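Local structure of putative DNA ligase-like protein Rv0938/MT0965 (Mycobacterium tuberculosis, 2IRU) at residues A[113-118]-A[240-245]. The protein probably repairs DNA double-strand breaks together with Ku by non-homologous end joining, this piece being its manganese-dependent polymerase domain. Numbering follows the deposited sequence.
Sequences VHVPQW and TIAPYS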
loop_
_atom_site.group_PDB
_atom_site.type_symbol
_atom_site.label_atom_id
_atom_site.label_comp_id
_atom_site.label_asym_id
_atom_site.label_seq_id
_atom_site.Cartn_x
_atom_site.Cartn_y
_atom_site.Cartn_z
ATOM N N VAL A 113 4.725 0.238 5.645
ATOM C CA VAL A 113 4.790 -1.129 5.064
ATOM C C VAL A 113 4.403 -1.023 3.579
ATOM O O VAL A 113 3.350 -0.467 3.268
ATOM C CB VAL A 113 3.835 -2.084 5.807
ATOM C CG1 VAL A 113 3.843 -3.502 5.206
ATOM C CG2 VAL A 113 4.198 -2.084 7.291
ATOM N N HIS A 114 5.249 -1.543 2.695
ATOM C CA HIS A 114 5.008 -1.530 1.247
ATOM C C HIS A 114 4.958 -2.966 0.756
ATOM O O HIS A 114 5.767 -3.800 1.210
ATOM C CB HIS A 114 6.160 -0.819 0.537
ATOM C CG HIS A 114 6.310 0.629 0.903
ATOM N ND1 HIS A 114 6.151 1.647 -0.011
ATOM C CD2 HIS A 114 6.640 1.224 2.078
ATOM C CE1 HIS A 114 6.365 2.809 0.587
ATOM N NE2 HIS A 114 6.690 2.581 1.850
ATOM N N VAL A 115 3.998 -3.282 -0.116
ATOM C CA VAL A 115 3.892 -4.654 -0.656
ATOM C C VAL A 115 3.613 -4.611 -2.183
ATOM O O VAL A 115 3.018 -3.631 -2.704
ATOM C CB VAL A 115 2.757 -5.490 0.039
ATOM C CG1 VAL A 115 3.115 -5.791 1.528
ATOM C CG2 VAL A 115 1.372 -4.782 -0.094
ATOM N N PRO A 116 4.037 -5.668 -2.907
ATOM C CA PRO A 116 3.661 -5.754 -4.336
ATOM C C PRO A 116 2.278 -6.368 -4.501
ATOM O O PRO A 116 1.637 -6.701 -3.497
ATOM C CB PRO A 116 4.757 -6.662 -4.907
ATOM C CG PRO A 116 5.002 -7.697 -3.730
ATOM C CD PRO A 116 4.889 -6.791 -2.462
ATOM N N GLN A 117 1.828 -6.507 -5.758
ATOM C CA GLN A 117 0.447 -6.915 -6.059
ATOM C C GLN A 117 0.328 -8.423 -6.298
ATOM O O GLN A 117 -0.747 -8.911 -6.657
ATOM C CB GLN A 117 -0.107 -6.111 -7.274
ATOM C CG GLN A 117 0.150 -4.614 -7.141
ATOM C CD GLN A 117 -0.254 -4.071 -5.745
ATOM O OE1 GLN A 117 -1.404 -4.285 -5.295
ATOM N NE2 GLN A 117 0.697 -3.395 -5.047
ATOM N N TRP A 118 1.443 -9.112 -6.102
ATOM C CA TRP A 118 1.498 -10.576 -6.149
ATOM C C TRP A 118 1.710 -11.185 -4.763
ATOM O O TRP A 118 2.193 -10.517 -3.840
ATOM C CB TRP A 118 2.564 -11.064 -7.138
ATOM C CG TRP A 118 3.956 -10.544 -6.853
ATOM C CD1 TRP A 118 4.550 -9.443 -7.436
ATOM C CD2 TRP A 118 4.936 -11.108 -5.963
ATOM N NE1 TRP A 118 5.828 -9.291 -6.968
ATOM C CE2 TRP A 118 6.100 -10.303 -6.070
ATOM C CE3 TRP A 118 4.957 -12.225 -5.096
ATOM C CZ2 TRP A 118 7.264 -10.561 -5.329
ATOM C CZ3 TRP A 118 6.120 -12.472 -4.352
ATOM C CH2 TRP A 118 7.245 -11.624 -4.466
ATOM N N THR A 240 4.205 -1.072 -3.338
ATOM C CA THR A 240 3.274 0.046 -3.146
ATOM C C THR A 240 2.834 0.058 -1.682
ATOM O O THR A 240 2.606 -1.021 -1.072
ATOM C CB THR A 240 2.037 -0.123 -4.092
ATOM O OG1 THR A 240 2.502 -0.068 -5.463
ATOM C CG2 THR A 240 0.990 0.911 -3.824
ATOM N N ILE A 241 2.809 1.259 -1.110
ATOM C CA ILE A 241 2.340 1.459 0.271
ATOM C C ILE A 241 1.083 0.628 0.559
ATOM O O ILE A 241 0.086 0.673 -0.214
ATOM C CB ILE A 241 2.074 2.954 0.566
ATOM C CG1 ILE A 241 1.851 3.192 2.069
ATOM C CG2 ILE A 241 0.872 3.530 -0.274
ATOM C CD1 ILE A 241 3.185 3.151 2.888
ATOM N N ALA A 242 1.120 -0.111 1.653
ATOM C CA ALA A 242 0.010 -1.000 1.964
ATOM C C ALA A 242 -1.204 -0.275 2.517
ATOM O O ALA A 242 -1.058 0.637 3.321
ATOM C CB ALA A 242 0.449 -2.045 2.918
ATOM N N PRO A 243 -2.421 -0.717 2.117
ATOM C CA PRO A 243 -3.585 -0.127 2.768
ATOM C C PRO A 243 -3.442 -0.215 4.312
ATOM O O PRO A 243 -2.963 -1.249 4.842
ATOM C CB PRO A 243 -4.745 -1.004 2.298
ATOM C CG PRO A 243 -4.295 -1.500 0.922
ATOM C CD PRO A 243 -2.791 -1.722 1.098
ATOM N N TYR A 244 -3.879 0.851 4.974
ATOM C CA TYR A 244 -3.774 1.016 6.448
ATOM C C TYR A 244 -2.368 1.335 6.990
ATOM O O TYR A 244 -2.228 1.651 8.174
ATOM C CB TYR A 244 -4.346 -0.172 7.195
ATOM C CG TYR A 244 -5.805 -0.395 6.882
ATOM C CD1 TYR A 244 -6.785 0.406 7.503
ATOM C CD2 TYR A 244 -6.216 -1.422 6.014
ATOM C CE1 TYR A 244 -8.146 0.207 7.243
ATOM C CE2 TYR A 244 -7.594 -1.632 5.742
ATOM C CZ TYR A 244 -8.537 -0.808 6.368
ATOM O OH TYR A 244 -9.866 -0.963 6.148
ATOM N N SER A 245 -1.354 1.293 6.124
ATOM C CA SER A 245 -0.019 1.740 6.590
ATOM C C SER A 245 -0.044 3.215 6.957
ATOM O O SER A 245 -0.678 4.045 6.260
ATOM C CB SER A 245 1.045 1.548 5.492
ATOM O OG SER A 245 2.353 1.924 5.980
HETATM O O HOH W 1 -0.024 -2.489 -2.252
HETATM O O HOH W 2 3.310 -2.709 -6.265
#
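Val113 is bonded through both its backbone N and its backbone O: Val113 N donates to Ser245 OG at 2.9 Å, nearly straight at 167°, and Val113 O accepts from Ala242 N at 2.8 Å. Ser245 OG lies anti to its own backbone N, which carries the hydroxyl across to the strand from the end of the type II beta turn Ala242-Ser245.

His114 and Ile241 form the non-hydrogen-bonded pair of a short antiparallel ladder, their CA atoms 4.1 Å apart. The Ile241 CD1 methyl sits over one imidazole face in a CH-pi contact, 4.0 Å from the His114 ring centroid and 22° off its normal, displaced toward the NE2 rim. His114 NE2 is hydrogen-bonded to Glu112 OE1, and Thr239 adjoins the ring; by similarity, both His114 and Thr239 bind the polymerase substrate, so the ladder probably helps to place this part of the nucleotide pocket.

Val115 makes the hydrogen-bonded pair with Thr240, Val115 N to Thr240 O at 2.8 Å and Thr240 N to Val115 O at 2.9 Å, while Val115 CG2 touches Ala242 CB at 4.2 Å.

Gln117, bent at chi2 (-48°), brings NE2 back to two waters, one reaching Thr240 O and the other Thr240 OG1. Arg136 NE donates to Gln117 OE1, and Gln233 holds Thr240 OG1.

Strand 240-241 forms one edge of a four-stranded antiparallel sheet, beside 112-115, with 66-68 at the other edge. Helix 29-47 covers Val115 and Ala242 through Ile47, whereas strands 129-143 and 180-186 pack against Gln117 and Thr240.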